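Local coordinates for protein VP2 (PDB 7L0Y) that forms the T=1 icosahedral capsid of human bocavirus 1, sixty subunits assembling into a shell about 26 nm across, at residues 47-52 and 68-73; 167-172 and 197-202; 280-285 and 374-379; 324-329 and 360-365. All coordinates share one frame; numbering follows the deposited sequence.

Contact 1: residues 47-52 and 68-73; sequences HLYKTE and TTPWTY
K50 and T68 carry the backbone part of this antiparallel contact. They form a hydrogen-bonded pair in which K50 N donates to T68 O (3.1 Å), while the return bond from T68 N to K50 O (2.8 Å) is more bent, at 139°. Beside this pair the CA of Y49 makes a CH...O approach to T68 O.

T68 makes the side-chain hydrogen bond that crosses the contact. Its OG1 donates to OE2 of E52 (3.1 Å), arriving on the syn lone pair of the carboxylate; the bend of the E52 chain at chi2 (85°) brings the acid across the threonine at roughly a right angle. N45 also bonds T68 OG1, so the hydroxyl is held from two partners. T69 OG1 accepts from W71 N in an ST turn, and also bonds the carbonyl of Y167.

The apolar part centres on Y49. P70 CD sits over the middle of one ring face, 3.6 Å from the centroid, a CH-pi contact, while T69 CG2 comes obliquely to CE1 (3.5 Å). A neighbouring subunit packs Y159 against the Y49 ring. The phenol end reaches the pyrrole edge of the W71 indole. E203 ties the two together, one carboxylate oxygen bonding Y49 OH and the other W71 NE1; L202 N also bonds the phenol.

Strands 50-53 and 65-69 form a hairpin, and the chain turns a corner at P70 into strand 71-74. That strand pairs with 424-429 in the jelly roll, and strand 161-169 runs beside both 65-69 and 71-74.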
loop_
_atom_site.group_PDB
_atom_site.type_symbol
_atom_site.label_atom_id
_atom_site.label_comp_id
_atom_site.label_asym_id
_atom_site.label_seq_id
_atom_site.Cartn_x
_atom_site.Cartn_y
_atom_site.Cartn_z
ATOM N N HIS A 47 90.071 20.874 59.270
ATOM C CA HIS A 47 89.554 19.925 58.286
ATOM C C HIS A 47 90.088 18.515 58.488
ATOM O O HIS A 47 90.165 17.736 57.542
ATOM C CB HIS A 47 89.842 20.390 56.859
ATOM C CG HIS A 47 89.122 21.639 56.475
ATOM N ND1 HIS A 47 87.765 21.668 56.246
ATOM C CD2 HIS A 47 89.564 22.902 56.289
ATOM C CE1 HIS A 47 87.404 22.896 55.925
ATOM N NE2 HIS A 47 88.477 23.662 55.942
ATOM N N LEU A 48 90.439 18.150 59.711
ATOM C CA LEU A 48 90.992 16.833 59.968
ATOM C C LEU A 48 90.099 16.048 60.913
ATOM O O LEU A 48 89.371 16.604 61.731
ATOM C CB LEU A 48 92.406 16.925 60.547
ATOM C CG LEU A 48 93.470 17.427 59.578
ATOM C CD1 LEU A 48 94.776 17.592 60.296
ATOM C CD2 LEU A 48 93.608 16.452 58.435
ATOM N N TYR A 49 90.157 14.734 60.772
ATOM C CA TYR A 49 89.721 13.805 61.800
ATOM C C TYR A 49 90.916 13.460 62.668
ATOM O O TYR A 49 91.922 12.957 62.169
ATOM C CB TYR A 49 89.133 12.540 61.191
ATOM C CG TYR A 49 87.765 12.693 60.601
ATOM C CD1 TYR A 49 86.648 12.357 61.329
ATOM C CD2 TYR A 49 87.589 13.189 59.325
ATOM C CE1 TYR A 49 85.405 12.476 60.802
ATOM C CE2 TYR A 49 86.342 13.323 58.792
ATOM C CZ TYR A 49 85.252 12.963 59.537
ATOM O OH TYR A 49 83.992 13.085 59.021
ATOM N N LYS A 50 90.808 13.748 63.954
ATOM C CA LYS A 50 91.861 13.480 64.912
ATOM C C LYS A 50 91.298 12.581 65.996
ATOM O O LYS A 50 90.091 12.536 66.216
ATOM C CB LYS A 50 92.385 14.774 65.537
ATOM C CG LYS A 50 92.961 15.745 64.545
ATOM C CD LYS A 50 93.259 17.070 65.199
ATOM C CE LYS A 50 93.782 18.061 64.189
ATOM N NZ LYS A 50 93.988 19.406 64.786
ATOM N N THR A 51 92.177 11.863 66.676
ATOM C CA THR A 51 91.819 11.165 67.899
ATOM C C THR A 51 92.632 11.753 69.039
ATOM O O THR A 51 93.644 12.410 68.804
ATOM C CB THR A 51 92.051 9.662 67.792
ATOM O OG1 THR A 51 93.423 9.413 67.488
ATOM C CG2 THR A 51 91.176 9.059 66.706
ATOM N N GLU A 52 92.151 11.587 70.260
ATOM C CA GLU A 52 92.855 12.072 71.437
ATOM C C GLU A 52 92.659 11.063 72.544
ATOM O O GLU A 52 91.547 10.568 72.737
ATOM C CB GLU A 52 92.346 13.444 71.890
ATOM C CG GLU A 52 92.574 14.563 70.897
ATOM C CD GLU A 52 91.476 14.648 69.858
ATOM O OE1 GLU A 52 90.522 13.849 69.928
ATOM O OE2 GLU A 52 91.577 15.507 68.961
ATOM N N THR A 68 87.679 13.664 67.146
ATOM C CA THR A 68 87.055 14.926 66.804
ATOM C C THR A 68 87.004 15.068 65.293
ATOM O O THR A 68 87.893 14.602 64.581
ATOM C CB THR A 68 87.813 16.096 67.428
ATOM O OG1 THR A 68 89.186 16.035 67.036
ATOM C CG2 THR A 68 87.727 16.039 68.931
ATOM N N THR A 69 85.960 15.702 64.812
ATOM C CA THR A 69 85.684 15.728 63.389
ATOM C C THR A 69 85.740 17.162 62.887
ATOM O O THR A 69 85.689 18.104 63.683
ATOM C CB THR A 69 84.312 15.124 63.097
ATOM O OG1 THR A 69 83.302 15.992 63.606
ATOM C CG2 THR A 69 84.172 13.786 63.789
ATOM N N PRO A 70 85.889 17.369 61.580
ATOM C CA PRO A 70 85.734 18.718 61.025
ATOM C C PRO A 70 84.316 19.256 61.099
ATOM O O PRO A 70 84.115 20.443 60.837
ATOM C CB PRO A 70 86.193 18.544 59.576
ATOM C CG PRO A 70 85.967 17.116 59.290
ATOM C CD PRO A 70 86.265 16.393 60.548
ATOM N N TRP A 71 83.337 18.423 61.407
ATOM C CA TRP A 71 81.923 18.752 61.375
ATOM C C TRP A 71 81.450 19.482 62.631
ATOM O O TRP A 71 82.028 19.376 63.711
ATOM C CB TRP A 71 81.115 17.478 61.202
ATOM C CG TRP A 71 81.281 16.866 59.876
ATOM C CD1 TRP A 71 82.245 15.994 59.496
ATOM C CD2 TRP A 71 80.430 17.040 58.754
ATOM N NE1 TRP A 71 82.067 15.634 58.196
ATOM C CE2 TRP A 71 80.948 16.254 57.717
ATOM C CE3 TRP A 71 79.281 17.786 58.522
ATOM C CZ2 TRP A 71 80.359 16.194 56.471
ATOM C CZ3 TRP A 71 78.705 17.731 57.287
ATOM C CH2 TRP A 71 79.243 16.948 56.273
ATOM N N THR A 72 80.360 20.222 62.462
ATOM C CA THR A 72 79.577 20.789 63.547
ATOM C C THR A 72 78.135 20.347 63.365
ATOM O O THR A 72 77.760 19.815 62.323
ATOM C CB THR A 72 79.642 22.322 63.594
ATOM O OG1 THR A 72 79.216 22.867 62.343
ATOM C CG2 THR A 72 81.029 22.804 63.896
ATOM N N TYR A 73 77.326 20.552 64.393
ATOM C CA TYR A 73 75.975 20.020 64.377
ATOM C C TYR A 73 75.020 20.970 65.079
ATOM O O TYR A 73 75.418 21.803 65.888
ATOM C CB TYR A 73 75.927 18.637 65.031
ATOM C CG TYR A 73 76.297 18.655 66.485
ATOM C CD1 TYR A 73 75.324 18.748 67.464
ATOM C CD2 TYR A 73 77.620 18.611 66.880
ATOM C CE1 TYR A 73 75.655 18.776 68.776
ATOM C CE2 TYR A 73 77.958 18.642 68.194
ATOM C CZ TYR A 73 76.977 18.724 69.140
ATOM O OH TYR A 73 77.317 18.751 70.466
#

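Contact 2: residues 167-172 and 197-202; sequences YGYIPI and MPFFLL
Y169 and F200 lead a buried, largely apolar contact between the end of strand 161-169, with the loop that follows it, and an extended piece of chain after helix 189-195. The two segments run roughly antiparallel but form no beta bridge; side chains do the joining. The Y169 and F200 rings make an offset edge-to-face pair, the edge of F200 turned to the Y169 face, with centroids 5.5 Å apart and planes at 74°. CG of Y169 lies between backbone N and carbonyl carbon (chi1 60°), which sends the ring across to the opposing chain, where its OH accepts from F200 N (2.6 Å, 148° at the hydrogen).

Further along, M197 lies alongside P171, CG to CB at 3.5 Å, and its SD reaches CG2 of I172 (3.4 Å), crossing that side chain at about a right angle. P198 CD rests against P171 O. At the other end L202 CD2 meets CE2 of the Y167 ring obliquely (3.6 Å), while Y167 OH is bonded to the carbonyl of P143.

A neighbouring subunit bonds F199 N through N467 and M197 O through R469, residues of a probable nuclear localization signal. The chemistry thus implies an apolar seam with a single well-defined polar link: the phenol of Y169 satisfies a buried backbone N-H, while F199 N and M197 O find their partners across the subunit interface.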
loop_
_atom_site.group_PDB
_atom_site.type_symbol
_atom_site.label_atom_id
_atom_site.label_comp_id
_atom_site.label_asym_id
_atom_site.label_seq_id
_atom_site.Cartn_x
_atom_site.Cartn_y
_atom_site.Cartn_z
ATOM N N TYR A 167 81.578 18.343 66.335
ATOM C CA TYR A 167 81.134 16.981 66.536
ATOM C C TYR A 167 82.305 16.073 66.867
ATOM O O TYR A 167 83.399 16.212 66.324
ATOM C CB TYR A 167 80.397 16.489 65.300
ATOM C CG TYR A 167 80.062 15.028 65.301
ATOM C CD1 TYR A 167 79.189 14.497 66.228
ATOM C CD2 TYR A 167 80.543 14.200 64.315
ATOM C CE1 TYR A 167 78.866 13.173 66.206
ATOM C CE2 TYR A 167 80.218 12.894 64.283
ATOM C CZ TYR A 167 79.379 12.379 65.226
ATOM O OH TYR A 167 79.050 11.056 65.184
ATOM N N GLY A 168 82.063 15.155 67.783
ATOM C CA GLY A 168 83.068 14.203 68.194
ATOM C C GLY A 168 82.382 13.090 68.937
ATOM O O GLY A 168 81.222 13.210 69.335
ATOM N N TYR A 169 83.105 11.995 69.111
ATOM C CA TYR A 169 82.517 10.821 69.720
ATOM C C TYR A 169 83.620 9.968 70.306
ATOM O O TYR A 169 84.788 10.081 69.936
ATOM C CB TYR A 169 81.677 10.030 68.714
ATOM C CG TYR A 169 82.445 9.528 67.521
ATOM C CD1 TYR A 169 83.046 8.286 67.536
ATOM C CD2 TYR A 169 82.563 10.299 66.379
ATOM C CE1 TYR A 169 83.733 7.828 66.457
ATOM C CE2 TYR A 169 83.253 9.850 65.296
ATOM C CZ TYR A 169 83.840 8.615 65.335
ATOM O OH TYR A 169 84.544 8.160 64.254
ATOM N N ILE A 170 83.224 9.113 71.239
ATOM C CA ILE A 170 84.138 8.221 71.940
ATOM C C ILE A 170 84.143 6.894 71.188
ATOM O O ILE A 170 83.114 6.201 71.174
ATOM C CB ILE A 170 83.716 8.043 73.402
ATOM C CG1 ILE A 170 83.799 9.388 74.122
ATOM C CG2 ILE A 170 84.584 7.025 74.087
ATOM C CD1 ILE A 170 83.110 9.415 75.455
ATOM N N PRO A 171 85.229 6.537 70.505
ATOM C CA PRO A 171 85.228 5.282 69.747
ATOM C C PRO A 171 85.334 4.042 70.614
ATOM O O PRO A 171 84.856 2.975 70.222
ATOM C CB PRO A 171 86.441 5.448 68.829
ATOM C CG PRO A 171 87.352 6.327 69.590
ATOM C CD PRO A 171 86.509 7.253 70.391
ATOM N N ILE A 172 85.959 4.141 71.780
ATOM C CA ILE A 172 86.204 2.976 72.611
ATOM C C ILE A 172 86.247 3.436 74.054
ATOM O O ILE A 172 86.511 4.605 74.338
ATOM C CB ILE A 172 87.519 2.269 72.216
ATOM C CG1 ILE A 172 87.624 0.895 72.864
ATOM C CG2 ILE A 172 88.696 3.091 72.655
ATOM C CD1 ILE A 172 88.735 0.068 72.311
ATOM N N MET A 197 87.836 -1.301 67.250
ATOM C CA MET A 197 87.348 0.041 67.521
ATOM C C MET A 197 86.893 0.710 66.230
ATOM O O MET A 197 87.683 0.830 65.287
ATOM C CB MET A 197 88.427 0.880 68.190
ATOM C CG MET A 197 88.055 2.329 68.326
ATOM S SD MET A 197 89.258 3.283 69.258
ATOM C CE MET A 197 90.644 3.299 68.148
ATOM N N PRO A 198 85.650 1.162 66.149
ATOM C CA PRO A 198 85.142 1.711 64.897
ATOM C C PRO A 198 85.678 3.101 64.617
ATOM O O PRO A 198 86.194 3.801 65.487
ATOM C CB PRO A 198 83.631 1.747 65.127
ATOM C CG PRO A 198 83.506 1.920 66.549
ATOM C CD PRO A 198 84.616 1.164 67.190
ATOM N N PHE A 199 85.538 3.496 63.366
ATOM C CA PHE A 199 85.878 4.838 62.944
ATOM C C PHE A 199 84.814 5.317 61.981
ATOM O O PHE A 199 84.416 4.587 61.074
ATOM C CB PHE A 199 87.275 4.885 62.336
ATOM C CG PHE A 199 87.619 6.195 61.747
ATOM C CD1 PHE A 199 87.507 7.342 62.497
ATOM C CD2 PHE A 199 88.174 6.277 60.493
ATOM C CE1 PHE A 199 87.828 8.553 61.964
ATOM C CE2 PHE A 199 88.522 7.484 59.967
ATOM C CZ PHE A 199 88.352 8.624 60.707
ATOM N N PHE A 200 84.325 6.522 62.210
ATOM C CA PHE A 200 83.206 7.060 61.467
ATOM C C PHE A 200 83.610 8.347 60.780
ATOM O O PHE A 200 84.185 9.246 61.392
ATOM C CB PHE A 200 82.013 7.301 62.372
ATOM C CG PHE A 200 81.457 6.057 62.956
ATOM C CD1 PHE A 200 80.560 5.291 62.246
ATOM C CD2 PHE A 200 81.843 5.638 64.209
ATOM C CE1 PHE A 200 80.052 4.147 62.775
ATOM C CE2 PHE A 200 81.336 4.490 64.742
ATOM C CZ PHE A 200 80.439 3.743 64.026
ATOM N N LEU A 201 83.314 8.400 59.500
ATOM C CA LEU A 201 83.521 9.551 58.653
ATOM C C LEU A 201 82.160 9.965 58.151
ATOM O O LEU A 201 81.415 9.133 57.634
ATOM C CB LEU A 201 84.411 9.197 57.476
ATOM C CG LEU A 201 85.796 8.740 57.872
ATOM C CD1 LEU A 201 86.524 8.143 56.692
ATOM C CD2 LEU A 201 86.495 9.956 58.351
ATOM N N LEU A 202 81.821 11.237 58.297
ATOM C CA LEU A 202 80.523 11.636 57.790
ATOM C C LEU A 202 80.502 11.640 56.270
ATOM O O LEU A 202 79.428 11.539 55.678
ATOM C CB LEU A 202 80.125 13.001 58.343
ATOM C CG LEU A 202 79.671 13.078 59.807
ATOM C CD1 LEU A 202 78.727 11.948 60.111
ATOM C CD2 LEU A 202 80.846 12.977 60.744
#

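Contact 3: residues 280-285 and 374-379; sequences LLSAQR and VGDIWM
L280 opens the contact as the antiparallel, non-hydrogen-bonded partner of D376. Its CG lies 3.5 Å from D376 OD1, and its CD1 stands over the six-membered ring of W378, 4.2 Å from the centroid and almost on the ring normal, a CH-pi contact. At L281 the backbone takes over: its N donates to G375 O (3.1 Å), and its CB touches the same oxygen. S282 then turns toward the aspartate. Its OG, beside its own backbone N (chi1 -63°), gives a weak bond to D376 OD1 (3.0 Å), and its N makes a second weak one to that oxygen (3.3 Å).

OD1 is therefore gripped loosely from two atoms of one residue, while OD2 forms a salt bridge with K365 of a neighbouring subunit, which would probably stabilise the negative charge. W378 meets W378 of two neighbouring subunits edge-to-face, which is consistent with a cluster around a threefold axis.

The two short strands, 279-280 and 376-377, form a small two-stranded ribbon. It belongs to the long GH loop between strands 215-232 and 424-429 of the jelly roll, which in parvovirus capsids builds the threefold region.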
loop_
_atom_site.group_PDB
_atom_site.type_symbol
_atom_site.label_atom_id
_atom_site.label_comp_id
_atom_site.label_asym_id
_atom_site.label_seq_id
_atom_site.Cartn_x
_atom_site.Cartn_y
_atom_site.Cartn_z
ATOM N N LEU A 280 67.560 4.684 94.392
ATOM C CA LEU A 280 68.756 4.237 95.086
ATOM C C LEU A 280 69.315 5.396 95.897
ATOM O O LEU A 280 69.839 6.358 95.333
ATOM C CB LEU A 280 69.762 3.722 94.060
ATOM C CG LEU A 280 69.848 2.226 93.743
ATOM C CD1 LEU A 280 68.514 1.563 93.545
ATOM C CD2 LEU A 280 70.629 2.097 92.450
ATOM N N LEU A 281 69.182 5.309 97.219
ATOM C CA LEU A 281 69.727 6.295 98.142
ATOM C C LEU A 281 71.008 5.894 98.852
ATOM O O LEU A 281 71.545 6.711 99.603
ATOM C CB LEU A 281 68.681 6.666 99.201
ATOM C CG LEU A 281 67.642 7.746 98.891
ATOM C CD1 LEU A 281 67.286 7.912 97.415
ATOM C CD2 LEU A 281 66.422 7.586 99.812
ATOM N N SER A 282 71.520 4.683 98.650
ATOM C CA SER A 282 72.566 4.193 99.542
ATOM C C SER A 282 73.933 4.767 99.189
ATOM O O SER A 282 74.793 4.914 100.061
ATOM C CB SER A 282 72.599 2.670 99.515
ATOM O OG SER A 282 71.379 2.143 99.994
ATOM N N ALA A 283 74.156 5.086 97.921
ATOM C CA ALA A 283 75.466 5.544 97.490
ATOM C C ALA A 283 75.667 7.025 97.783
ATOM O O ALA A 283 74.716 7.801 97.870
ATOM C CB ALA A 283 75.656 5.278 96.002
ATOM N N GLN A 284 76.930 7.411 97.936
ATOM C CA GLN A 284 77.330 8.803 98.062
ATOM C C GLN A 284 78.328 9.126 96.965
ATOM O O GLN A 284 78.927 8.234 96.364
ATOM C CB GLN A 284 77.948 9.111 99.431
ATOM C CG GLN A 284 76.986 8.980 100.580
ATOM C CD GLN A 284 76.897 7.568 101.109
ATOM O OE1 GLN A 284 77.631 6.683 100.679
ATOM N NE2 GLN A 284 75.972 7.343 102.030
ATOM N N ARG A 285 78.499 10.416 96.696
ATOM C CA ARG A 285 79.494 10.824 95.716
ATOM C C ARG A 285 80.896 10.669 96.285
ATOM O O ARG A 285 81.093 10.664 97.501
ATOM C CB ARG A 285 79.263 12.263 95.278
ATOM C CG ARG A 285 78.021 12.469 94.460
ATOM C CD ARG A 285 78.000 13.889 93.973
ATOM N NE ARG A 285 76.834 14.217 93.170
ATOM C CZ ARG A 285 76.735 13.992 91.866
ATOM N NH1 ARG A 285 77.732 13.425 91.209
ATOM N NH2 ARG A 285 75.638 14.341 91.219
ATOM N N VAL A 374 64.358 2.454 103.963
ATOM C CA VAL A 374 64.948 1.500 103.035
ATOM C C VAL A 374 65.782 2.286 102.033
ATOM O O VAL A 374 65.252 3.124 101.298
ATOM C CB VAL A 374 63.867 0.674 102.326
ATOM C CG1 VAL A 374 64.492 -0.255 101.301
ATOM C CG2 VAL A 374 63.050 -0.101 103.332
ATOM N N GLY A 375 67.087 2.022 102.011
ATOM C CA GLY A 375 67.968 2.800 101.155
ATOM C C GLY A 375 67.754 2.529 99.679
ATOM O O GLY A 375 67.445 3.438 98.906
ATOM N N ASP A 376 67.902 1.276 99.270
ATOM C CA ASP A 376 67.764 0.893 97.873
ATOM C C ASP A 376 66.438 0.190 97.678
ATOM O O ASP A 376 66.257 -0.942 98.130
ATOM C CB ASP A 376 68.899 -0.022 97.422
ATOM C CG ASP A 376 70.206 0.703 97.290
ATOM O OD1 ASP A 376 70.191 1.949 97.248
ATOM O OD2 ASP A 376 71.250 0.026 97.227
ATOM N N ILE A 377 65.521 0.859 97.009
ATOM C CA ILE A 377 64.283 0.243 96.575
ATOM C C ILE A 377 64.406 -0.008 95.085
ATOM O O ILE A 377 64.603 0.917 94.292
ATOM C CB ILE A 377 63.055 1.091 96.925
ATOM C CG1 ILE A 377 61.816 0.478 96.290
ATOM C CG2 ILE A 377 63.240 2.517 96.531
ATOM C CD1 ILE A 377 60.557 0.995 96.851
ATOM N N TRP A 378 64.319 -1.268 94.713
ATOM C CA TRP A 378 64.465 -1.663 93.335
ATOM C C TRP A 378 63.104 -1.675 92.662
ATOM O O TRP A 378 62.074 -1.406 93.273
ATOM C CB TRP A 378 65.147 -3.020 93.272
ATOM C CG TRP A 378 66.518 -2.958 93.790
ATOM C CD1 TRP A 378 66.907 -3.116 95.077
ATOM C CD2 TRP A 378 67.704 -2.729 93.034
ATOM N NE1 TRP A 378 68.263 -2.987 95.180
ATOM C CE2 TRP A 378 68.778 -2.753 93.934
ATOM C CE3 TRP A 378 67.962 -2.508 91.681
ATOM C CZ2 TRP A 378 70.089 -2.567 93.529
ATOM C CZ3 TRP A 378 69.256 -2.322 91.284
ATOM C CH2 TRP A 378 70.307 -2.353 92.201
ATOM N N MET A 379 63.102 -1.979 91.380
ATOM C CA MET A 379 61.850 -2.173 90.678
ATOM C C MET A 379 61.110 -3.337 91.324
ATOM O O MET A 379 61.712 -4.343 91.690
ATOM C CB MET A 379 62.152 -2.408 89.201
ATOM C CG MET A 379 61.018 -2.475 88.246
ATOM S SD MET A 379 61.724 -2.384 86.588
ATOM C CE MET A 379 60.305 -2.721 85.569
#

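Contact 4: residues 324-329 and 360-365; sequences CLAPTN and DQLLYK
The carboxamide of Q361 and the carboxylate of D360 are the flat groups that meet the 324-329 loop. C324 SG stands above the plane of the amide, beyond its oxygen, 3.6 Å from OE1. The extended chain of Q361 (chi2 180°) carries that amide past the cysteine to its stronger partners, G277 N at OE1 and the V384 carbonyl at NE2, which fix its rotation. P327 CD lies off the plane of the D360 carboxylate, 3.8 Å from OD1, the two side chains crossing obliquely.

Backbone bonds clamp Q361 between the neighbours of L325. Q361 N donates to C324 O (3.0 Å, 164° at the hydrogen), and Q361 O accepts from A326 N (2.9 Å). The same Q361 oxygen is touched by L325 CA, at 3.2 Å, and by L325 CD2, at 3.4 Å.

Apolar packing finishes the contact: A326 CB fits against L362 CD2 (3.8 Å) and beside the D360 carbonyl oxygen. N301 and P302 of a neighbouring subunit cover A326 and D360 respectively.

The arrangement is a single beta bridge from an irregular loop to the start of strand 361-366. That strand pairs with 371-373 in its own chain and in an antiparallel ladder with the same neighbouring subunit, so a sheet continues across the interface, an intersubunit joint within the GH loop of the parvovirus capsid fold.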
loop_
_atom_site.group_PDB
_atom_site.type_symbol
_atom_site.label_atom_id
_atom_site.label_comp_id
_atom_site.label_asym_id
_atom_site.label_seq_id
_atom_site.Cartn_x
_atom_site.Cartn_y
_atom_site.Cartn_z
ATOM N N CYS A 324 62.354 8.520 91.832
ATOM C CA CYS A 324 61.220 9.220 92.416
ATOM C C CYS A 324 61.286 9.293 93.931
ATOM O O CYS A 324 60.351 9.810 94.547
ATOM C CB CYS A 324 59.915 8.542 92.008
ATOM S SG CYS A 324 59.848 6.803 92.459
ATOM N N LEU A 325 62.340 8.773 94.544
ATOM C CA LEU A 325 62.456 8.840 95.989
ATOM C C LEU A 325 62.724 10.265 96.438
ATOM O O LEU A 325 63.280 11.077 95.700
ATOM C CB LEU A 325 63.582 7.947 96.493
ATOM C CG LEU A 325 63.461 6.458 96.226
ATOM C CD1 LEU A 325 64.619 5.745 96.856
ATOM C CD2 LEU A 325 62.171 5.957 96.768
ATOM N N ALA A 326 62.331 10.557 97.663
ATOM C CA ALA A 326 62.649 11.846 98.250
ATOM C C ALA A 326 64.153 11.948 98.449
ATOM O O ALA A 326 64.726 11.153 99.199
ATOM C CB ALA A 326 61.933 12.027 99.579
ATOM N N PRO A 327 64.826 12.891 97.796
ATOM C CA PRO A 327 66.277 13.001 97.966
ATOM C C PRO A 327 66.623 13.346 99.404
ATOM O O PRO A 327 66.080 14.288 99.982
ATOM C CB PRO A 327 66.662 14.123 96.998
ATOM C CG PRO A 327 65.424 14.927 96.855
ATOM C CD PRO A 327 64.280 13.970 96.958
ATOM N N THR A 328 67.530 12.569 99.979
ATOM C CA THR A 328 67.931 12.750 101.361
ATOM C C THR A 328 69.108 13.695 101.508
ATOM O O THR A 328 69.534 13.965 102.634
ATOM C CB THR A 328 68.267 11.397 101.995
ATOM O OG1 THR A 328 69.310 10.761 101.249
ATOM C CG2 THR A 328 67.048 10.501 102.001
ATOM N N ASN A 329 69.646 14.198 100.402
ATOM C CA ASN A 329 70.745 15.144 100.459
ATOM C C ASN A 329 70.769 15.935 99.162
ATOM O O ASN A 329 70.153 15.551 98.166
ATOM C CB ASN A 329 72.085 14.439 100.696
ATOM C CG ASN A 329 73.194 15.404 101.042
ATOM O OD1 ASN A 329 73.130 16.583 100.720
ATOM N ND2 ASN A 329 74.199 14.917 101.735
ATOM N N ASP A 360 58.840 12.213 95.525
ATOM C CA ASP A 360 59.369 12.322 96.881
ATOM C C ASP A 360 58.890 11.173 97.760
ATOM O O ASP A 360 58.556 11.350 98.931
ATOM C CB ASP A 360 58.996 13.665 97.487
ATOM C CG ASP A 360 59.649 14.813 96.770
ATOM O OD1 ASP A 360 60.670 14.593 96.089
ATOM O OD2 ASP A 360 59.113 15.931 96.850
ATOM N N GLN A 361 58.848 9.984 97.180
ATOM C CA GLN A 361 58.349 8.812 97.873
ATOM C C GLN A 361 59.429 8.236 98.779
ATOM O O GLN A 361 60.624 8.403 98.536
ATOM C CB GLN A 361 57.896 7.770 96.857
ATOM C CG GLN A 361 56.867 8.281 95.871
ATOM C CD GLN A 361 56.442 7.228 94.878
ATOM O OE1 GLN A 361 57.109 6.214 94.712
ATOM N NE2 GLN A 361 55.341 7.476 94.189
ATOM N N LEU A 362 59.002 7.558 99.838
ATOM C CA LEU A 362 59.932 6.879 100.727
ATOM C C LEU A 362 59.352 5.547 101.162
ATOM O O LEU A 362 58.136 5.361 101.191
ATOM C CB LEU A 362 60.266 7.718 101.962
ATOM C CG LEU A 362 61.102 8.976 101.749
ATOM C CD1 LEU A 362 61.207 9.741 103.041
ATOM C CD2 LEU A 362 62.478 8.612 101.230
ATOM N N LEU A 363 60.237 4.617 101.497
ATOM C CA LEU A 363 59.847 3.313 102.005
ATOM C C LEU A 363 60.522 3.098 103.348
ATOM O O LEU A 363 61.717 3.363 103.493
ATOM C CB LEU A 363 60.220 2.200 101.022
ATOM C CG LEU A 363 59.779 0.790 101.409
ATOM C CD1 LEU A 363 58.269 0.732 101.515
ATOM C CD2 LEU A 363 60.266 -0.224 100.401
ATOM N N TYR A 364 59.755 2.641 104.330
ATOM C CA TYR A 364 60.262 2.399 105.676
ATOM C C TYR A 364 60.034 0.947 106.052
ATOM O O TYR A 364 58.911 0.444 105.976
ATOM C CB TYR A 364 59.627 3.352 106.682
ATOM C CG TYR A 364 60.203 4.724 106.539
ATOM C CD1 TYR A 364 61.288 5.111 107.296
ATOM C CD2 TYR A 364 59.718 5.602 105.588
ATOM C CE1 TYR A 364 61.842 6.343 107.149
ATOM C CE2 TYR A 364 60.272 6.838 105.431
ATOM C CZ TYR A 364 61.336 7.203 106.215
ATOM O OH TYR A 364 61.904 8.444 106.069
ATOM N N LYS A 365 61.114 0.283 106.434
ATOM C CA LYS A 365 61.058 -1.110 106.833
ATOM C C LYS A 365 60.856 -1.207 108.333
ATOM O O LYS A 365 61.679 -0.734 109.119
ATOM C CB LYS A 365 62.349 -1.820 106.435
ATOM C CG LYS A 365 62.390 -3.283 106.771
ATOM C CD LYS A 365 63.744 -3.885 106.461
ATOM C CE LYS A 365 64.022 -3.912 104.980
ATOM N NZ LYS A 365 63.067 -4.794 104.270
#

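Overall arrangement
The four contacts form two pairs. Contacts 1 and 2 have centres about 9 Å apart and share the strands around 161-169: W71 O lies 2.9 Å from Y167 N, a probable hydrogen bond, and Y49 packs on L201. Contacts 3 and 4 are equally close. Contact 4 is nested inside the chain loop closed by contact 3; V374 N lies 2.8 Å from L363 O, another probable bond, and L325 packs against both L281 and I377. The pairs are well separated, centres about 35 to 44 Å apart, and contacts 1 and 4 lie on opposite sides of the chain's centre. Each of the four meets neighbouring subunits, consistent with both regions taking part in subunit interfaces of the capsid.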